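Local coordinates for protein pyridoxamine 5-phosphate-dependent dehydrase (Escherichia coli, PDB 3B8X) that catalyses the pyridoxal-phosphate-dependent removal of the C3'-hydroxyl of GDP-4-keto-6-deoxy-D-mannose on the path to L-colitose, a sugar of the O-antigen, at residues 60-65 / 91-96; 161-166 / 181-186. The protein carries 1 engineered substitution. All coordinates share one frame; numbering follows the deposited sequence.

Interaction 1: residues 60-65 / 91-96; sequences TANLLM and STTYYP. With G4M ([(2R,3S,4R,5R)-5-(2-amino-6-oxo-1,6-dihydro-9H-purin-9-yl)-3,4-dihydroxytetrahydrofuran-2-yl]methyl (2R,3S,4S,5S,6R)-3,4-dihydroxy-5-[({3-hydroxy-2-methyl-5-[(phosphonooxy)methyl]pyridin-4-yl}methyl)amino]-6-methyltetrahydro-2H-pyran-2-yl dihydrogen diphosphate), chain O.
Asn62 and Pro96 carry a buried helix-to-helix contact lining the cofactor pocket, in the PLP-binding part of the aminotransferase fold. It joins helix 58-68 to helix 91-99. The two short segments run in nearly the same direction, with an angle of 28° and axes 8.7 Å apart at closest approach. The single hydrogen bond across the gap runs from Asn62 ND2 to Thr92 O, 3.2 Å long and 153° at the hydrogen. The donor lies above the carbonyl plane of Thr92. The Asn62 side chain has CG beside its own backbone N, chi1 -83°, and this carries the amide across to the start of helix 91-99. The other end of the contact is apolar. The ring of Pro96 lies against the backbone of helix 58-68, with CB and CG each 4.0 Å from Leu63 CA. Leu63 CD1 adds a looser touch on Pro96 CB. The bound G4M borders the polar end. Thr92 OG1 comes to 3.7 Å from its C5B, and Asn62 ND2 to 3.8 Å from its C6L. Thr92 OG1 is also hydrogen-bonded to Ser59 OG, and Thr93 OG1 to Asp161 OD2. Asn62 ND2 also binds Asp161 OD2, and Asn62 OD1 binds Thr183 OG1. The Asn62 amide thus bonds at both ends, which should fix its flip. The helix pair probably helps to position Asp161 beside the pyridine nitrogen.

Interaction 2: residues 161-166 / 181-186; sequences DNCESM and MGTFSS. With G4M ([(2R,3S,4R,5R)-5-(2-amino-6-oxo-1,6-dihydro-9H-purin-9-yl)-3,4-dihydroxytetrahydrofuran-2-yl]methyl (2R,3S,4S,5S,6R)-3,4-dihydroxy-5-[({3-hydroxy-2-methyl-5-[(phosphonooxy)methyl]pyridin-4-yl}methyl)amino]-6-methyltetrahydro-2H-pyran-2-yl dihydrogen diphosphate), chain O.
Just past the parallel beta bridge between Asp161 and Thr183, two overlapping turns carry segment 161-166 out of the sheet, facing the cofactor. The bridge joins the end of strand 157-161 to strand 181-185. Asp161 OD1 takes the backbone N of Cys163 at 3.0 Å, nearly along its C-O axis, an Asx turn. A type I turn from Asn162 to Ser165 overlaps it. Cys163 SG packs on the strand, 3.6 Å from Phe184 C. Asn162 ND2 lies 3.4 Å from Phe184 CE2, with amide and ring planes nearly perpendicular. Met166 bends at chi3, -75°, and its CE reaches Phe184 CD2 at 3.8 Å. Water 1 accepts a hydrogen bond from Ser185 N and lies within bonding distance of Asn162 O, bridging the segments. Both segments reach G4M. Asp161 OD2, which the helix pair also holds, lies 2.7 Å from N1L. Ser185 OG donates to phosphate oxygen OP2 at 2.7 Å. O3L is modelled as a hydrogen-bond donor to Glu164 OE2 at 2.4 Å, a doubtful length. An aspartate beside the pyridine nitrogen is the cofactor-holding arrangement of PLP aminotransferases, and here the bridge and the turns set it in place.

From the N terminus, helix 58-68 comes first, and interaction 1 closes a loop of 25 residues, through strand 82-86, when helix 91-99 packs on it. The chain then passes strands 103-107 and 129-135 to reach strand 157-161. Interaction 2 closes a shorter loop of 14 residues at strand 181-185. The two loops are in series, neither nested nor crossed. The centres of interactions 1 and 2 lie about 11 Å apart. The contacts touch, with Ala61 packed on Thr183 and Met65 on Met181. Interaction 1 ties two helices together. Interaction 2 ties the end of strand 157-161 and the loop after it to strand 181-185. Both border the same G4M.

Interaction 1: residues 60-65 / 91-96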
ATOM      1  N   THR B  60       2.069   5.339   1.873  1.00  1.00           N
ATOM      2  CA  THR B  60       1.528   4.416   2.841  1.00  5.66           C
ATOM      3  C   THR B  60       2.039   4.800   4.233  1.00  8.96           C
ATOM      4  O   THR B  60       1.466   4.421   5.257  1.00  7.01           O
ATOM      5  CB  THR B  60       1.837   2.935   2.432  1.00  7.97           C
ATOM      6  OG1 THR B  60       3.252   2.707   2.348  1.00 10.01           O
ATOM      7  CG2 THR B  60       1.161   2.607   1.135  1.00  7.67           C
ATOM      8  N   ALA B  61       3.101   5.584   4.326  1.00  8.06           N
ATOM      9  CA  ALA B  61       3.480   5.985   5.697  1.00  3.42           C
ATOM     10  C   ALA B  61       2.470   7.031   6.250  1.00  8.97           C
ATOM     11  O   ALA B  61       1.974   6.958   7.397  1.00  8.17           O
ATOM     12  CB  ALA B  61       4.951   6.540   5.701  1.00  1.68           C
ATOM     13  N   ASN B  62       2.064   7.945   5.386  1.00  3.73           N
ATOM     14  CA  ASN B  62       1.059   8.916   5.764  1.00  5.66           C
ATOM     15  C   ASN B  62      -0.259   8.195   6.026  1.00  5.54           C
ATOM     16  O   ASN B  62      -1.004   8.588   6.928  1.00 10.68           O
ATOM     17  CB  ASN B  62       0.824   9.900   4.608  1.00  2.91           C
ATOM     18  CG  ASN B  62       1.824  11.012   4.551  1.00 14.44           C
ATOM     19  OD1 ASN B  62       2.606  11.208   5.473  1.00  5.76           O
ATOM     20  ND2 ASN B  62       1.794  11.780   3.453  1.00  2.95           N
ATOM     21  N   LEU B  63      -0.571   7.161   5.228  1.00  2.76           N
ATOM     22  CA  LEU B  63      -1.831   6.464   5.441  1.00  6.00           C
ATOM     23  C   LEU B  63      -1.881   5.884   6.858  1.00 19.45           C
ATOM     24  O   LEU B  63      -2.849   6.086   7.605  1.00  5.55           O
ATOM     25  CB  LEU B  63      -2.071   5.384   4.389  1.00  8.43           C
ATOM     26  CG  LEU B  63      -3.356   4.558   4.454  1.00 11.81           C
ATOM     27  CD1 LEU B  63      -4.596   5.310   4.089  1.00  9.24           C
ATOM     28  CD2 LEU B  63      -3.138   3.396   3.513  1.00  4.53           C
ATOM     29  N   LEU B  64      -0.813   5.193   7.228  1.00  5.91           N
ATOM     30  CA  LEU B  64      -0.720   4.622   8.586  1.00  3.66           C
ATOM     31  C   LEU B  64      -0.668   5.677   9.671  1.00 19.74           C
ATOM     32  O   LEU B  64      -1.138   5.413  10.788  1.00  7.85           O
ATOM     33  CB  LEU B  64       0.473   3.662   8.721  1.00  7.46           C
ATOM     34  CG  LEU B  64       0.463   2.345   7.898  1.00 22.96           C
ATOM     35  CD1 LEU B  64       1.278   1.194   8.467  1.00  6.89           C
ATOM     36  CD2 LEU B  64      -0.919   1.847   7.595  1.00  9.25           C
ATOM     37  N   MET B  65      -0.011   6.809   9.399  1.00 12.88           N
ATOM     38  CA  MET B  65       0.079   7.874  10.411  1.00  2.48           C
ATOM     39  C   MET B  65      -1.320   8.291  10.833  1.00 12.17           C
ATOM     40  O   MET B  65      -1.632   8.334  12.026  1.00 14.21           O
ATOM     41  CB  MET B  65       0.886   9.066   9.906  1.00  4.81           C
ATOM     42  CG  MET B  65       0.915  10.136  10.899  1.00  7.13           C
ATOM     43  SD  MET B  65       2.076  11.437  10.402  1.00 11.29           S
ATOM     44  CE  MET B  65       1.394  12.094   8.846  1.00  4.28           C
ATOM     45  N   SER B  91      -0.254  14.968  -2.971  1.00 14.48           N
ATOM     46  CA  SER B  91      -1.614  14.457  -3.016  1.00 12.15           C
ATOM     47  C   SER B  91      -1.922  13.529  -1.846  1.00 14.18           C
ATOM     48  O   SER B  91      -2.963  13.624  -1.178  1.00  9.01           O
ATOM     49  CB  SER B  91      -1.814  13.731  -4.356  1.00  7.23           C
ATOM     50  OG  SER B  91      -0.984  12.572  -4.430  1.00  5.83           O
ATOM     51  N   THR B  92      -0.996  12.609  -1.610  1.00  8.46           N
ATOM     52  CA  THR B  92      -1.118  11.635  -0.532  1.00  8.67           C
ATOM     53  C   THR B  92      -0.885  12.193   0.873  1.00 13.72           C
ATOM     54  O   THR B  92      -0.998  11.460   1.841  1.00 13.38           O
ATOM     55  CB  THR B  92      -0.375  10.303  -0.793  1.00 10.67           C
ATOM     56  OG1 THR B  92       1.037  10.535  -0.854  1.00 10.10           O
ATOM     57  CG2 THR B  92      -0.860   9.618  -2.058  1.00  4.12           C
ATOM     58  N   THR B  93      -0.595  13.490   0.989  1.00  6.64           N
ATOM     59  CA  THR B  93      -0.640  14.155   2.284  1.00  1.97           C
ATOM     60  C   THR B  93      -2.161  14.274   2.597  1.00  9.53           C
ATOM     61  O   THR B  93      -2.635  13.984   3.719  1.00 11.84           O
ATOM     62  CB  THR B  93      -0.112  15.573   2.229  1.00  6.75           C
ATOM     63  OG1 THR B  93       1.237  15.539   1.761  1.00  9.29           O
ATOM     64  CG2 THR B  93      -0.101  16.143   3.653  1.00 17.22           C
ATOM     65  N   TYR B  94      -2.930  14.626   1.572  1.00  8.03           N
ATOM     66  CA  TYR B  94      -4.383  14.832   1.708  1.00  8.59           C
ATOM     67  C   TYR B  94      -5.371  13.635   1.745  1.00 16.48           C
ATOM     68  O   TYR B  94      -6.377  13.654   2.481  1.00 11.05           O
ATOM     69  CB  TYR B  94      -4.821  15.775   0.586  1.00 10.29           C
ATOM     70  CG  TYR B  94      -4.048  17.071   0.595  1.00 10.24           C
ATOM     71  CD1 TYR B  94      -4.121  17.938   1.678  1.00 12.96           C
ATOM     72  CD2 TYR B  94      -3.219  17.396  -0.465  1.00  7.61           C
ATOM     73  CE1 TYR B  94      -3.357  19.097   1.690  1.00 18.60           C
ATOM     74  CE2 TYR B  94      -2.491  18.562  -0.496  1.00  9.98           C
ATOM     75  CZ  TYR B  94      -2.587  19.419   0.579  1.00  7.68           C
ATOM     76  OH  TYR B  94      -1.827  20.578   0.562  1.00 11.72           O
ATOM     77  N   TYR B  95      -5.135  12.624   0.912  1.00  7.90           N
ATOM     78  CA  TYR B  95      -6.108  11.527   0.775  1.00  2.76           C
ATOM     79  C   TYR B  95      -6.469  10.787   2.053  1.00  5.87           C
ATOM     80  O   TYR B  95      -7.647  10.465   2.276  1.00 11.14           O
ATOM     81  CB  TYR B  95      -5.736  10.562  -0.356  1.00  3.32           C
ATOM     82  CG  TYR B  95      -5.505  11.160  -1.770  1.00 24.61           C
ATOM     83  CD1 TYR B  95      -6.202  12.276  -2.253  1.00 13.41           C
ATOM     84  CD2 TYR B  95      -4.552  10.599  -2.608  1.00 13.12           C
ATOM     85  CE1 TYR B  95      -5.966  12.774  -3.548  1.00 11.89           C
ATOM     86  CE2 TYR B  95      -4.327  11.075  -3.879  1.00 24.09           C
ATOM     87  CZ  TYR B  95      -5.016  12.166  -4.340  1.00 14.40           C
ATOM     88  OH  TYR B  95      -4.793  12.568  -5.645  1.00 18.07           O
ATOM     89  N   PRO B  96      -5.445  10.379   2.816  1.00  8.66           N
ATOM     90  CA  PRO B  96      -5.725   9.598   4.028  1.00 14.14           C
ATOM     91  C   PRO B  96      -6.687  10.433   4.896  1.00 22.40           C
ATOM     92  O   PRO B  96      -7.425   9.920   5.707  1.00 12.17           O
ATOM     93  CB  PRO B  96      -4.346   9.468   4.712  1.00 11.49           C
ATOM     94  CG  PRO B  96      -3.331   9.694   3.605  1.00 14.57           C
ATOM     95  CD  PRO B  96      -4.004  10.611   2.592  1.00  8.49           C
TER
HETATM   96  OP3 G4M O 500       6.379   9.005  -3.322  1.00  7.62           O
HETATM   97  PL  G4M O 500       6.034   8.481  -1.867  1.00 10.56           P
HETATM   98  OP1 G4M O 500       4.681   7.585  -1.824  1.00  6.35           O
HETATM   99  OP2 G4M O 500       7.266   7.603  -1.323  1.00  3.48           O
HETATM  100  OP4 G4M O 500       5.937   9.757  -0.859  1.00  8.31           O
HETATM  101  C5B G4M O 500       4.715  10.397  -1.091  1.00  5.88           C
HETATM  102  C5L G4M O 500       4.858  11.797  -0.628  1.00  5.70           C
HETATM  103  C6L G4M O 500       4.254  12.180   0.562  1.00 17.07           C
HETATM  104  N1L G4M O 500       4.322  13.432   0.952  1.00 14.36           N
HETATM  105  C2L G4M O 500       4.945  14.371   0.273  1.00 10.40           C
HETATM  106  C2A G4M O 500       4.930  15.801   0.759  1.00  7.59           C
HETATM  107  C3L G4M O 500       5.619  14.084  -0.910  1.00 14.71           C
HETATM  108  O3L G4M O 500       6.180  15.104  -1.596  1.00  8.76           O
HETATM  109  C4L G4M O 500       5.602  12.727  -1.366  1.00 10.48           C
HETATM  110  C4A G4M O 500       6.231  12.339  -2.557  1.00  7.30           C
HETATM  111  N4A G4M O 500       6.775  13.243  -3.317  1.00 12.08           N
HETATM  112  C4G G4M O 500       7.502  12.828  -4.463  1.00  9.47           C
HETATM  113  C5G G4M O 500       7.392  13.833  -5.586  1.00 25.21           C
HETATM  114  C6G G4M O 500       7.712  15.241  -5.083  1.00  8.42           C
HETATM  115  O5G G4M O 500       8.453  13.425  -6.444  1.00 12.38           O
HETATM  116  C3G G4M O 500       6.987  11.488  -5.013  1.00 15.33           C
HETATM  117  O3G G4M O 500       7.927  10.484  -4.648  1.00 21.39           O
HETATM  118  C2G G4M O 500       6.923  11.551  -6.567  1.00  5.78           C
HETATM  119  O2G G4M O 500       6.813  10.248  -7.148  1.00 18.11           O
HETATM  120  C1G G4M O 500       8.159  12.214  -7.126  1.00 12.17           C
HETATM  121  O1G G4M O 500       7.803  12.650  -8.432  1.00 10.75           O
HETATM  122  P2  G4M O 500       8.879  12.552  -9.600  1.00 15.44           P
HETATM  123  O3P G4M O 500      10.290  13.163  -9.103  1.00 18.10           O
HETATM  124  O4P G4M O 500       8.382  13.525 -10.798  1.00 17.39           O
HETATM  125  OPP G4M O 500       8.917  10.972  -9.921  1.00 22.70           O
HETATM  126  P   G4M O 500       9.719  10.613 -11.267  1.00 14.00           P
HETATM  127  O1P G4M O 500       9.316  11.346 -12.652  1.00 13.86           O
HETATM  128  O2P G4M O 500       9.378   9.061 -11.371  1.00 14.27           O
HETATM  129  O5' G4M O 500      11.269  10.575 -10.961  1.00  9.42           O
HETATM  130  C5' G4M O 500      11.869  11.830 -11.206  1.00 17.78           C
HETATM  131  C4' G4M O 500      13.080  11.586 -12.092  1.00 17.18           C
HETATM  132  O4' G4M O 500      13.785  10.394 -11.634  1.00 31.59           O
HETATM  133  C3' G4M O 500      12.625  11.291 -13.540  1.00 99.89           C
HETATM  134  O3' G4M O 500      13.647  11.790 -14.391  1.00 29.71           O
HETATM  135  C2' G4M O 500      12.542   9.749 -13.579  1.00 25.45           C
HETATM  136  O2' G4M O 500      12.811   9.310 -14.916  1.00 19.36           O
HETATM  137  C1' G4M O 500      13.723   9.401 -12.684  1.00 18.28           C
HETATM  138  N9  G4M O 500      13.587   8.059 -12.110  1.00 29.26           N
HETATM  139  C8  G4M O 500      12.637   7.667 -11.221  1.00 19.11           C
HETATM  140  N7  G4M O 500      12.869   6.408 -10.907  1.00 16.21           N
HETATM  141  C4  G4M O 500      14.447   7.013 -12.336  1.00 33.76           C
HETATM  142  C5  G4M O 500      13.983   5.930 -11.552  1.00 10.62           C
HETATM  143  C6  G4M O 500      14.711   4.687 -11.579  1.00  8.90           C
HETATM  144  O6  G4M O 500      14.389   3.705 -10.928  1.00 17.18           O
HETATM  145  N3  G4M O 500      15.532   6.863 -13.101  1.00 34.97           N
HETATM  146  C2  G4M O 500      16.176   5.707 -13.129  1.00 22.06           C
HETATM  147  N1  G4M O 500      15.792   4.621 -12.385  1.00 19.96           N
HETATM  148  N2  G4M O 500      17.267   5.578 -13.931  1.00  7.92           N

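Interaction 2: residues 161-166 / 181-186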
ATOM      1  N   ASP B 161       4.529  15.678   7.775  1.00 12.51           N
ATOM      2  CA  ASP B 161       4.699  14.846   6.602  1.00  8.58           C
ATOM      3  C   ASP B 161       6.116  15.321   6.227  1.00  7.15           C
ATOM      4  O   ASP B 161       6.285  16.471   5.840  1.00  9.46           O
ATOM      5  CB  ASP B 161       3.674  15.179   5.498  1.00  6.94           C
ATOM      6  CG  ASP B 161       4.045  14.531   4.137  1.00 10.63           C
ATOM      7  OD1 ASP B 161       5.239  14.185   4.014  1.00  8.95           O
ATOM      8  OD2 ASP B 161       3.166  14.366   3.224  1.00 10.68           O
ATOM      9  N   ASN B 162       7.125  14.495   6.491  1.00 11.55           N
ATOM     10  CA  ASN B 162       8.496  14.832   6.173  1.00  8.61           C
ATOM     11  C   ASN B 162       9.084  14.101   4.955  1.00  2.04           C
ATOM     12  O   ASN B 162      10.295  13.968   4.822  1.00 11.34           O
ATOM     13  CB  ASN B 162       9.442  14.584   7.347  1.00  4.87           C
ATOM     14  CG  ASN B 162      10.687  15.527   7.307  1.00  7.21           C
ATOM     15  OD1 ASN B 162      10.579  16.724   7.020  1.00 11.83           O
ATOM     16  ND2 ASN B 162      11.856  14.984   7.605  1.00  4.26           N
ATOM     17  N   CYS B 163       8.232  13.795   3.998  1.00  9.15           N
ATOM     18  CA  CYS B 163       8.673  13.089   2.829  1.00 14.43           C
ATOM     19  C   CYS B 163       9.562  13.895   1.883  1.00 12.23           C
ATOM     20  O   CYS B 163      10.214  13.285   1.028  1.00 11.79           O
ATOM     21  CB  CYS B 163       7.440  12.493   2.119  1.00  8.22           C
ATOM     22  SG  CYS B 163       6.634  11.148   3.052  1.00  6.61           S
ATOM     23  N   GLU B 164       9.611  15.225   2.011  1.00  7.15           N
ATOM     24  CA  GLU B 164      10.448  16.006   1.106  1.00  9.60           C
ATOM     25  C   GLU B 164      11.612  16.596   1.845  1.00 16.61           C
ATOM     26  O   GLU B 164      12.462  17.231   1.227  1.00  7.95           O
ATOM     27  CB  GLU B 164       9.685  17.151   0.414  1.00  6.79           C
ATOM     28  CG  GLU B 164       8.442  16.652  -0.320  1.00 19.35           C
ATOM     29  CD  GLU B 164       7.615  17.750  -0.963  1.00 14.67           C
ATOM     30  OE1 GLU B 164       8.023  18.928  -0.925  1.00  5.88           O
ATOM     31  OE2 GLU B 164       6.521  17.433  -1.489  1.00  5.71           O
ATOM     32  N   SER B 165      11.646  16.414   3.164  1.00  7.91           N
ATOM     33  CA  SER B 165      12.703  17.040   3.940  1.00 12.35           C
ATOM     34  C   SER B 165      13.530  16.147   4.845  1.00 13.39           C
ATOM     35  O   SER B 165      13.932  16.574   5.927  1.00 12.32           O
ATOM     36  CB  SER B 165      12.202  18.280   4.703  1.00  6.04           C
ATOM     37  OG  SER B 165      11.375  19.062   3.847  1.00  6.24           O
ATOM     38  N   MET B 166      13.834  14.932   4.390  1.00  8.42           N
ATOM     39  CA  MET B 166      14.716  14.083   5.172  1.00 15.87           C
ATOM     40  C   MET B 166      16.023  14.853   5.391  1.00 21.41           C
ATOM     41  O   MET B 166      16.517  15.509   4.487  1.00  8.70           O
ATOM     42  CB  MET B 166      15.043  12.805   4.410  1.00 10.26           C
ATOM     43  CG  MET B 166      15.923  11.904   5.236  1.00  9.55           C
ATOM     44  SD  MET B 166      16.247  10.322   4.442  1.00 10.87           S
ATOM     45  CE  MET B 166      14.778   9.430   4.626  1.00  9.24           C
ATOM     46  N   MET B 181       3.991  12.062  15.321  1.00 13.03           N
ATOM     47  CA  MET B 181       4.479  11.183  14.240  1.00 11.46           C
ATOM     48  C   MET B 181       5.114  12.010  13.151  1.00 11.35           C
ATOM     49  O   MET B 181       4.723  13.171  12.926  1.00  8.44           O
ATOM     50  CB  MET B 181       3.357  10.359  13.608  1.00  8.90           C
ATOM     51  CG  MET B 181       3.151   9.031  14.352  1.00 12.26           C
ATOM     52  SD  MET B 181       1.765   8.066  13.762  1.00 13.08           S
ATOM     53  CE  MET B 181       0.424   8.998  14.399  1.00 11.99           C
ATOM     54  N   GLY B 182       6.010  11.370  12.402  1.00  8.62           N
ATOM     55  CA  GLY B 182       6.657  11.992  11.286  1.00  1.86           C
ATOM     56  C   GLY B 182       6.841  10.990  10.157  1.00  6.61           C
ATOM     57  O   GLY B 182       7.307   9.875  10.370  1.00  5.90           O
ATOM     58  N   THR B 183       6.552  11.413   8.936  1.00 12.61           N
ATOM     59  CA  THR B 183       6.711  10.486   7.809  1.00 10.92           C
ATOM     60  C   THR B 183       7.883  10.823   6.904  1.00 18.84           C
ATOM     61  O   THR B 183       8.221  11.989   6.744  1.00 15.52           O
ATOM     62  CB  THR B 183       5.412  10.344   6.981  1.00  9.89           C
ATOM     63  OG1 THR B 183       4.988  11.631   6.470  1.00 11.59           O
ATOM     64  CG2 THR B 183       4.280   9.668   7.788  1.00  6.41           C
ATOM     65  N   PHE B 184       8.507   9.795   6.329  1.00 13.25           N
ATOM     66  CA  PHE B 184       9.589   9.991   5.371  1.00  1.00           C
ATOM     67  C   PHE B 184       9.345   9.120   4.140  1.00  5.28           C
ATOM     68  O   PHE B 184       8.562   8.154   4.182  1.00  6.88           O
ATOM     69  CB  PHE B 184      10.961   9.623   5.941  1.00  5.82           C
ATOM     70  CG  PHE B 184      11.342  10.384   7.148  1.00 13.83           C
ATOM     71  CD1 PHE B 184      10.648  10.196   8.326  1.00  5.70           C
ATOM     72  CD2 PHE B 184      12.481  11.181   7.150  1.00 15.79           C
ATOM     73  CE1 PHE B 184      11.023  10.834   9.482  1.00 15.10           C
ATOM     74  CE2 PHE B 184      12.894  11.816   8.351  1.00 10.07           C
ATOM     75  CZ  PHE B 184      12.136  11.661   9.506  1.00  4.74           C
ATOM     76  N   SER B 185       9.989   9.480   3.037  1.00 10.45           N
ATOM     77  CA  SER B 185       9.897   8.687   1.810  1.00  6.50           C
ATOM     78  C   SER B 185      11.307   8.346   1.373  1.00  3.68           C
ATOM     79  O   SER B 185      12.245   9.134   1.549  1.00  7.07           O
ATOM     80  CB  SER B 185       9.231   9.474   0.670  1.00  6.04           C
ATOM     81  OG  SER B 185       9.506   8.903  -0.623  1.00  6.19           O
ATOM     82  N   SER B 186      11.470   7.160   0.798  1.00  1.00           N
ATOM     83  CA  SER B 186      12.776   6.802   0.222  1.00  7.17           C
ATOM     84  C   SER B 186      12.569   6.448  -1.263  1.00 14.08           C
ATOM     85  O   SER B 186      13.114   5.449  -1.774  1.00 11.04           O
ATOM     86  CB  SER B 186      13.522   5.707   1.018  1.00  4.61           C
ATOM     87  OG  SER B 186      12.676   4.630   1.389  1.00 12.51           O
TER
HETATM   88  OP3 G4M O 500       6.379   9.005  -3.322  1.00  7.62           O
HETATM   89  PL  G4M O 500       6.034   8.481  -1.867  1.00 10.56           P
HETATM   90  OP1 G4M O 500       4.681   7.585  -1.824  1.00  6.35           O
HETATM   91  OP2 G4M O 500       7.266   7.603  -1.323  1.00  3.48           O
HETATM   92  OP4 G4M O 500       5.937   9.757  -0.859  1.00  8.31           O
HETATM   93  C5B G4M O 500       4.715  10.397  -1.091  1.00  5.88           C
HETATM   94  C5L G4M O 500       4.858  11.797  -0.628  1.00  5.70           C
HETATM   95  C6L G4M O 500       4.254  12.180   0.562  1.00 17.07           C
HETATM   96  N1L G4M O 500       4.322  13.432   0.952  1.00 14.36           N
HETATM   97  C2L G4M O 500       4.945  14.371   0.273  1.00 10.40           C
HETATM   98  C2A G4M O 500       4.930  15.801   0.759  1.00  7.59           C
HETATM   99  C3L G4M O 500       5.619  14.084  -0.910  1.00 14.71           C
HETATM  100  O3L G4M O 500       6.180  15.104  -1.596  1.00  8.76           O
HETATM  101  C4L G4M O 500       5.602  12.727  -1.366  1.00 10.48           C
HETATM  102  C4A G4M O 500       6.231  12.339  -2.557  1.00  7.30           C
HETATM  103  N4A G4M O 500       6.775  13.243  -3.317  1.00 12.08           N
HETATM  104  C4G G4M O 500       7.502  12.828  -4.463  1.00  9.47           C
HETATM  105  C5G G4M O 500       7.392  13.833  -5.586  1.00 25.21           C
HETATM  106  C6G G4M O 500       7.712  15.241  -5.083  1.00  8.42           C
HETATM  107  O5G G4M O 500       8.453  13.425  -6.444  1.00 12.38           O
HETATM  108  C3G G4M O 500       6.987  11.488  -5.013  1.00 15.33           C
HETATM  109  O3G G4M O 500       7.927  10.484  -4.648  1.00 21.39           O
HETATM  110  C2G G4M O 500       6.923  11.551  -6.567  1.00  5.78           C
HETATM  111  O2G G4M O 500       6.813  10.248  -7.148  1.00 18.11           O
HETATM  112  C1G G4M O 500       8.159  12.214  -7.126  1.00 12.17           C
HETATM  113  O1G G4M O 500       7.803  12.650  -8.432  1.00 10.75           O
HETATM  114  P2  G4M O 500       8.879  12.552  -9.600  1.00 15.44           P
HETATM  115  O3P G4M O 500      10.290  13.163  -9.103  1.00 18.10           O
HETATM  116  O4P G4M O 500       8.382  13.525 -10.798  1.00 17.39           O
HETATM  117  OPP G4M O 500       8.917  10.972  -9.921  1.00 22.70           O
HETATM  118  P   G4M O 500       9.719  10.613 -11.267  1.00 14.00           P
HETATM  119  O1P G4M O 500       9.316  11.346 -12.652  1.00 13.86           O
HETATM  120  O2P G4M O 500       9.378   9.061 -11.371  1.00 14.27           O
HETATM  121  O5' G4M O 500      11.269  10.575 -10.961  1.00  9.42           O
HETATM  122  C5' G4M O 500      11.869  11.830 -11.206  1.00 17.78           C
HETATM  123  C4' G4M O 500      13.080  11.586 -12.092  1.00 17.18           C
HETATM  124  O4' G4M O 500      13.785  10.394 -11.634  1.00 31.59           O
HETATM  125  C3' G4M O 500      12.625  11.291 -13.540  1.00 99.89           C
HETATM  126  O3' G4M O 500      13.647  11.790 -14.391  1.00 29.71           O
HETATM  127  C2' G4M O 500      12.542   9.749 -13.579  1.00 25.45           C
HETATM  128  O2' G4M O 500      12.811   9.310 -14.916  1.00 19.36           O
HETATM  129  C1' G4M O 500      13.723   9.401 -12.684  1.00 18.28           C
HETATM  130  N9  G4M O 500      13.587   8.059 -12.110  1.00 29.26           N
HETATM  131  C8  G4M O 500      12.637   7.667 -11.221  1.00 19.11           C
HETATM  132  N7  G4M O 500      12.869   6.408 -10.907  1.00 16.21           N
HETATM  133  C4  G4M O 500      14.447   7.013 -12.336  1.00 33.76           C
HETATM  134  C5  G4M O 500      13.983   5.930 -11.552  1.00 10.62           C
HETATM  135  C6  G4M O 500      14.711   4.687 -11.579  1.00  8.90           C
HETATM  136  O6  G4M O 500      14.389   3.705 -10.928  1.00 17.18           O
HETATM  137  N3  G4M O 500      15.532   6.863 -13.101  1.00 34.97           N
HETATM  138  C2  G4M O 500      16.176   5.707 -13.129  1.00 22.06           C
HETATM  139  N1  G4M O 500      15.792   4.621 -12.385  1.00 19.96           N
HETATM  140  N2  G4M O 500      17.267   5.578 -13.931  1.00  7.92           N
HETATM  141  O   HOH W   1      11.722  11.748   3.589  1.00  6.43           O